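Local structure of predicted phosphatase, HAD family (Clostridium acetobutylicum, 3MC1) at residues T16-S29 / Y72-K86. The protein is a predicted phosphatase of the haloacid dehalogenase (HAD) superfamily, probably hydrolysing phosphate esters with the help of a bound metal ion. Numbering follows the deposited sequence.
Sequences TDSAEGITKSVKYS and YYRDYFKAKGMFENK
Helix 19-29 packs against helix 72-81, parts of longer helices, in a close, roughly antiparallel pair; the linkers at one end lie side by side, with Ser18 near the sodium site. The axes of these segments come within 7.8 Å, with their directions 144° apart. Glycines leave room for this: no CB would fit between Gly21 and Gly81 O, and Gly21 CA makes a CA-H...O contact to that oxygen at 3.2 Å. Ser25 is a knob among Tyr73, Tyr76, Phe77 and Gly81. Its CB sits over one face of the Tyr73 ring, a CH-pi contact 3.5 Å from the centroid. Its OG stands beside the backbone N (chi1 -61°), donates to Gly21 O, and meets the Tyr76 and Phe77 rings at their edges. The two helices probably belong to the helical cap inserted between strands 6-9 and 104-109 of the Rossmann-like HAD core; residues 16-18 and 82-86 would then form its two connections. Here backbone hydrogen bonds join the two segments. Asp17 N donates to Lys86 O at 2.7 Å, with a weak return bond from Lys86 N to Asp17 O, and Gly21 N donates to Glu84 O at 3.0 Å. Ser18 OG bonds to Asp12, a sodium ligand. One water joins Thr16 OG1 to Asn85 ND2. Glu84 OE1 accepts from Tyr76 OH at 2.6 Å, on its syn side but 34° out of the carboxylate plane. The carboxylates of Glu20 and Glu84 stack nearly parallel. Lys24 NZ salt-bridges Glu20 and, at longer range, Glu84, which probably eases their repulsion.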
loop_
_atom_site.group_PDB
_atom_site.type_symbol
_atom_site.label_atom_id
_atom_site.label_comp_id
_atom_site.label_asym_id
_atom_site.label_seq_id
_atom_site.Cartn_x
_atom_site.Cartn_y
_atom_site.Cartn_z
ATOM N N THR A 16 -4.528 -5.937 -2.681
ATOM C CA THR A 16 -5.745 -6.352 -1.985
ATOM C C THR A 16 -6.776 -5.234 -1.825
ATOM O O THR A 16 -6.424 -4.077 -1.618
ATOM C CB THR A 16 -5.402 -6.870 -0.559
ATOM O OG1 THR A 16 -4.721 -5.837 0.169
ATOM C CG2 THR A 16 -4.492 -8.073 -0.633
ATOM N N ASP A 17 -8.049 -5.600 -1.941
ATOM C CA ASP A 17 -9.166 -4.674 -1.748
ATOM C C ASP A 17 -9.449 -4.837 -0.257
ATOM O O ASP A 17 -10.254 -5.682 0.146
ATOM C CB ASP A 17 -10.385 -5.125 -2.558
ATOM C CG ASP A 17 -11.556 -4.172 -2.433
ATOM O OD1 ASP A 17 -11.469 -3.197 -1.646
ATOM O OD2 ASP A 17 -12.568 -4.401 -3.127
ATOM N N SER A 18 -8.769 -4.039 0.556
ATOM C CA SER A 18 -8.886 -4.129 2.010
ATOM C C SER A 18 -9.760 -3.098 2.708
ATOM O O SER A 18 -9.758 -3.014 3.937
ATOM C CB SER A 18 -7.484 -4.068 2.611
ATOM O OG SER A 18 -6.686 -3.121 1.915
ATOM N N ALA A 19 -10.506 -2.323 1.932
ATOM C CA ALA A 19 -11.349 -1.267 2.475
ATOM C C ALA A 19 -12.270 -1.663 3.633
ATOM O O ALA A 19 -12.354 -0.943 4.628
ATOM C CB ALA A 19 -12.169 -0.651 1.355
ATOM N N GLU A 20 -12.961 -2.792 3.510
ATOM C CA GLU A 20 -13.882 -3.212 4.563
ATOM C C GLU A 20 -13.227 -3.279 5.937
ATOM O O GLU A 20 -13.679 -2.624 6.877
ATOM C CB GLU A 20 -14.511 -4.574 4.243
ATOM C CG GLU A 20 -15.151 -5.222 5.473
ATOM C CD GLU A 20 -15.873 -6.513 5.172
ATOM O OE1 GLU A 20 -15.404 -7.271 4.296
ATOM O OE2 GLU A 20 -16.906 -6.774 5.830
ATOM N N GLY A 21 -12.169 -4.076 6.048
ATOM C CA GLY A 21 -11.477 -4.213 7.322
ATOM C C GLY A 21 -10.832 -2.934 7.832
ATOM O O GLY A 21 -10.853 -2.659 9.032
ATOM N N ILE A 22 -10.239 -2.154 6.929
ATOM C CA ILE A 22 -9.581 -0.915 7.318
ATOM C C ILE A 22 -10.582 0.163 7.742
ATOM O O ILE A 22 -10.398 0.800 8.770
ATOM C CB ILE A 22 -8.684 -0.380 6.167
ATOM C CG1 ILE A 22 -7.552 -1.380 5.899
ATOM C CG2 ILE A 22 -8.098 0.984 6.524
ATOM C CD1 ILE A 22 -6.681 -1.034 4.687
ATOM N N THR A 23 -11.637 0.364 6.965
ATOM C CA THR A 23 -12.612 1.391 7.326
ATOM C C THR A 23 -13.326 1.010 8.617
ATOM O O THR A 23 -13.679 1.879 9.418
ATOM C CB THR A 23 -13.645 1.643 6.199
ATOM O OG1 THR A 23 -14.300 0.419 5.853
ATOM C CG2 THR A 23 -12.957 2.233 4.968
ATOM N N LYS A 24 -13.523 -0.290 8.830
ATOM C CA LYS A 24 -14.171 -0.750 10.047
ATOM C C LYS A 24 -13.268 -0.538 11.265
ATOM O O LYS A 24 -13.753 -0.216 12.349
ATOM C CB LYS A 24 -14.581 -2.222 9.915
ATOM C CG LYS A 24 -15.905 -2.401 9.195
ATOM C CD LYS A 24 -16.316 -3.862 9.053
ATOM C CE LYS A 24 -17.647 -3.961 8.313
ATOM N NZ LYS A 24 -18.150 -5.356 8.188
ATOM N N SER A 25 -11.956 -0.698 11.085
ATOM C CA SER A 25 -11.011 -0.494 12.181
ATOM C C SER A 25 -10.952 0.996 12.534
ATOM O O SER A 25 -10.835 1.365 13.702
ATOM C CB SER A 25 -9.610 -1.000 11.796
ATOM O OG SER A 25 -9.633 -2.391 11.522
ATOM N N VAL A 26 -11.028 1.849 11.520
ATOM C CA VAL A 26 -11.005 3.288 11.747
ATOM C C VAL A 26 -12.300 3.701 12.459
ATOM O O VAL A 26 -12.266 4.472 13.414
ATOM C CB VAL A 26 -10.885 4.057 10.416
ATOM C CG1 VAL A 26 -10.906 5.568 10.670
ATOM C CG2 VAL A 26 -9.598 3.643 9.710
ATOM N N LYS A 27 -13.434 3.180 11.993
ATOM C CA LYS A 27 -14.719 3.506 12.608
ATOM C C LYS A 27 -14.719 3.057 14.063
ATOM O O LYS A 27 -15.219 3.768 14.940
ATOM C CB LYS A 27 -15.875 2.832 11.864
ATOM C CG LYS A 27 -17.231 3.092 12.510
ATOM C CD LYS A 27 -18.301 2.156 11.969
ATOM C CE LYS A 27 -19.159 2.814 10.902
ATOM N NZ LYS A 27 -20.109 3.809 11.489
ATOM N N TYR A 28 -14.161 1.875 14.316
ATOM C CA TYR A 28 -14.088 1.347 15.676
ATOM C C TYR A 28 -13.265 2.287 16.548
ATOM O O TYR A 28 -13.607 2.541 17.705
ATOM C CB TYR A 28 -13.430 -0.036 15.693
ATOM C CG TYR A 28 -13.069 -0.483 17.088
ATOM C CD1 TYR A 28 -14.043 -0.982 17.952
ATOM C CD2 TYR A 28 -11.764 -0.355 17.570
ATOM C CE1 TYR A 28 -13.734 -1.339 19.263
ATOM C CE2 TYR A 28 -11.440 -0.710 18.882
ATOM C CZ TYR A 28 -12.435 -1.198 19.721
ATOM O OH TYR A 28 -12.142 -1.529 21.025
ATOM N N SER A 29 -12.168 2.787 15.985
ATOM C CA SER A 29 -11.280 3.700 16.697
ATOM C C SER A 29 -11.920 5.067 16.944
ATOM O O SER A 29 -11.868 5.593 18.057
ATOM C CB SER A 29 -9.983 3.891 15.906
ATOM O OG SER A 29 -9.141 4.833 16.545
ATOM N N TYR A 72 -6.303 1.712 19.064
ATOM C CA TYR A 72 -7.682 1.220 19.059
ATOM C C TYR A 72 -7.935 0.531 17.722
ATOM O O TYR A 72 -8.545 -0.534 17.654
ATOM C CB TYR A 72 -8.695 2.357 19.207
ATOM C CG TYR A 72 -8.720 3.028 20.557
ATOM C CD1 TYR A 72 -8.563 2.292 21.729
ATOM C CD2 TYR A 72 -8.933 4.402 20.663
ATOM C CE1 TYR A 72 -8.616 2.911 22.979
ATOM C CE2 TYR A 72 -8.988 5.031 21.902
ATOM C CZ TYR A 72 -8.826 4.279 23.056
ATOM O OH TYR A 72 -8.857 4.902 24.283
ATOM N N TYR A 73 -7.483 1.179 16.658
ATOM C CA TYR A 73 -7.622 0.657 15.310
ATOM C C TYR A 73 -7.070 -0.767 15.292
ATOM O O TYR A 73 -7.732 -1.695 14.826
ATOM C CB TYR A 73 -6.824 1.545 14.351
ATOM C CG TYR A 73 -6.639 0.999 12.948
ATOM C CD1 TYR A 73 -7.369 1.517 11.886
ATOM C CD2 TYR A 73 -5.680 0.010 12.675
ATOM C CE1 TYR A 73 -7.149 1.081 10.581
ATOM C CE2 TYR A 73 -5.456 -0.440 11.372
ATOM C CZ TYR A 73 -6.191 0.104 10.332
ATOM O OH TYR A 73 -5.954 -0.287 9.036
ATOM N N ARG A 74 -5.863 -0.937 15.829
ATOM C CA ARG A 74 -5.223 -2.249 15.839
ATOM C C ARG A 74 -5.906 -3.313 16.684
ATOM O O ARG A 74 -5.830 -4.492 16.352
ATOM C CB ARG A 74 -3.756 -2.109 16.231
ATOM C CG ARG A 74 -2.944 -1.443 15.122
ATOM C CD ARG A 74 -1.540 -1.108 15.564
ATOM N NE ARG A 74 -0.783 -0.454 14.500
ATOM C CZ ARG A 74 0.423 0.076 14.668
ATOM N NH1 ARG A 74 1.003 0.032 15.860
ATOM N NH2 ARG A 74 1.052 0.648 13.651
ATOM N N ASP A 75 -6.570 -2.907 17.770
ATOM C CA ASP A 75 -7.283 -3.864 18.611
ATOM C C ASP A 75 -8.254 -4.641 17.743
ATOM O O ASP A 75 -8.447 -5.845 17.932
ATOM C CB ASP A 75 -8.092 -3.165 19.713
ATOM C CG ASP A 75 -7.234 -2.337 20.639
ATOM O OD1 ASP A 75 -6.096 -2.752 20.938
ATOM O OD2 ASP A 75 -7.715 -1.275 21.087
ATOM N N TYR A 76 -8.878 -3.939 16.801
ATOM C CA TYR A 76 -9.839 -4.550 15.900
ATOM C C TYR A 76 -9.194 -5.119 14.627
ATOM O O TYR A 76 -9.571 -6.193 14.156
ATOM C CB TYR A 76 -10.898 -3.530 15.493
ATOM C CG TYR A 76 -11.935 -4.092 14.549
ATOM C CD1 TYR A 76 -13.060 -4.771 15.031
ATOM C CD2 TYR A 76 -11.771 -3.988 13.166
ATOM C CE1 TYR A 76 -13.993 -5.332 14.154
ATOM C CE2 TYR A 76 -12.689 -4.543 12.287
ATOM C CZ TYR A 76 -13.798 -5.213 12.782
ATOM O OH TYR A 76 -14.709 -5.749 11.901
ATOM N N PHE A 77 -8.240 -4.383 14.063
ATOM C CA PHE A 77 -7.586 -4.824 12.830
ATOM C C PHE A 77 -6.781 -6.108 12.959
ATOM O O PHE A 77 -6.885 -7.000 12.121
ATOM C CB PHE A 77 -6.665 -3.732 12.293
ATOM C CG PHE A 77 -6.083 -4.057 10.949
ATOM C CD1 PHE A 77 -6.833 -3.855 9.800
ATOM C CD2 PHE A 77 -4.806 -4.604 10.835
ATOM C CE1 PHE A 77 -6.325 -4.196 8.547
ATOM C CE2 PHE A 77 -4.287 -4.948 9.581
ATOM C CZ PHE A 77 -5.051 -4.743 8.441
ATOM N N LYS A 78 -5.974 -6.205 14.005
ATOM C CA LYS A 78 -5.141 -7.383 14.182
ATOM C C LYS A 78 -5.929 -8.685 14.270
ATOM O O LYS A 78 -5.422 -9.746 13.903
ATOM C CB LYS A 78 -4.294 -7.245 15.445
ATOM C CG LYS A 78 -5.111 -7.395 16.729
ATOM C CD LYS A 78 -4.297 -7.057 17.960
ATOM C CE LYS A 78 -5.110 -7.280 19.240
ATOM N NZ LYS A 78 -4.336 -6.891 20.457
ATOM N N ALA A 79 -7.172 -8.603 14.731
ATOM C CA ALA A 79 -7.978 -9.804 14.929
ATOM C C ALA A 79 -9.137 -10.013 13.976
ATOM O O ALA A 79 -9.586 -11.144 13.792
ATOM C CB ALA A 79 -8.496 -9.838 16.380
ATOM N N LYS A 80 -9.630 -8.938 13.376
ATOM C CA LYS A 80 -10.759 -9.058 12.470
ATOM C C LYS A 80 -10.557 -8.294 11.182
ATOM O O LYS A 80 -10.754 -8.838 10.101
ATOM C CB LYS A 80 -12.038 -8.544 13.143
ATOM C CG LYS A 80 -12.519 -9.370 14.311
ATOM C CD LYS A 80 -13.811 -10.093 13.971
ATOM C CE LYS A 80 -14.914 -9.114 13.573
ATOM N NZ LYS A 80 -16.165 -9.847 13.230
ATOM N N GLY A 81 -10.176 -7.027 11.313
ATOM C CA GLY A 81 -9.975 -6.184 10.150
ATOM C C GLY A 81 -9.101 -6.741 9.036
ATOM O O GLY A 81 -9.481 -6.684 7.863
HETATM N N MSE A 82 -7.932 -7.275 9.380
HETATM C CA MSE A 82 -7.024 -7.801 8.359
HETATM C C MSE A 82 -7.634 -8.906 7.504
HETATM O O MSE A 82 -7.214 -9.109 6.363
HETATM C CB MSE A 82 -5.717 -8.309 8.996
HETATM C CG MSE A 82 -5.878 -9.475 9.963
HETATM SE SE MSE A 82 -4.192 -10.433 10.249
HETATM C CE MSE A 82 -4.190 -11.497 8.608
ATOM N N PHE A 83 -8.632 -9.603 8.048
ATOM C CA PHE A 83 -9.297 -10.697 7.344
ATOM C C PHE A 83 -10.483 -10.238 6.495
ATOM O O PHE A 83 -10.893 -10.941 5.580
ATOM C CB PHE A 83 -9.749 -11.768 8.351
ATOM C CG PHE A 83 -8.621 -12.332 9.179
ATOM C CD1 PHE A 83 -7.564 -13.008 8.573
ATOM C CD2 PHE A 83 -8.601 -12.169 10.563
ATOM C CE1 PHE A 83 -6.505 -13.513 9.332
ATOM C CE2 PHE A 83 -7.548 -12.669 11.330
ATOM C CZ PHE A 83 -6.495 -13.343 10.712
ATOM N N GLU A 84 -11.039 -9.072 6.810
ATOM C CA GLU A 84 -12.152 -8.505 6.045
ATOM C C GLU A 84 -11.400 -7.834 4.907
ATOM O O GLU A 84 -11.295 -6.609 4.805
ATOM C CB GLU A 84 -12.914 -7.510 6.924
ATOM C CG GLU A 84 -13.398 -8.171 8.219
ATOM C CD GLU A 84 -14.262 -7.269 9.084
ATOM O OE1 GLU A 84 -13.790 -6.182 9.476
ATOM O OE2 GLU A 84 -15.413 -7.655 9.378
ATOM N N ASN A 85 -10.887 -8.703 4.049
ATOM C CA ASN A 85 -10.006 -8.345 2.956
ATOM C C ASN A 85 -10.277 -9.269 1.764
ATOM O O ASN A 85 -10.933 -10.304 1.906
ATOM C CB ASN A 85 -8.594 -8.597 3.463
ATOM C CG ASN A 85 -7.576 -7.667 2.894
ATOM O OD1 ASN A 85 -7.720 -7.156 1.791
ATOM N ND2 ASN A 85 -6.503 -7.457 3.654
ATOM N N LYS A 86 -9.749 -8.896 0.601
ATOM C CA LYS A 86 -9.901 -9.685 -0.622
ATOM C C LYS A 86 -8.747 -9.337 -1.545
ATOM O O LYS A 86 -8.245 -8.220 -1.515
ATOM C CB LYS A 86 -11.209 -9.339 -1.349
ATOM C CG LYS A 86 -12.485 -9.706 -0.614
ATOM C CD LYS A 86 -13.734 -9.182 -1.340
ATOM C CE LYS A 86 -13.741 -7.657 -1.428
ATOM N NZ LYS A 86 -15.032 -7.121 -1.957
HETATM O O HOH W 1 -4.070 -5.891 2.973
HETATM O O HOH W 2 -8.283 -5.151 5.566
#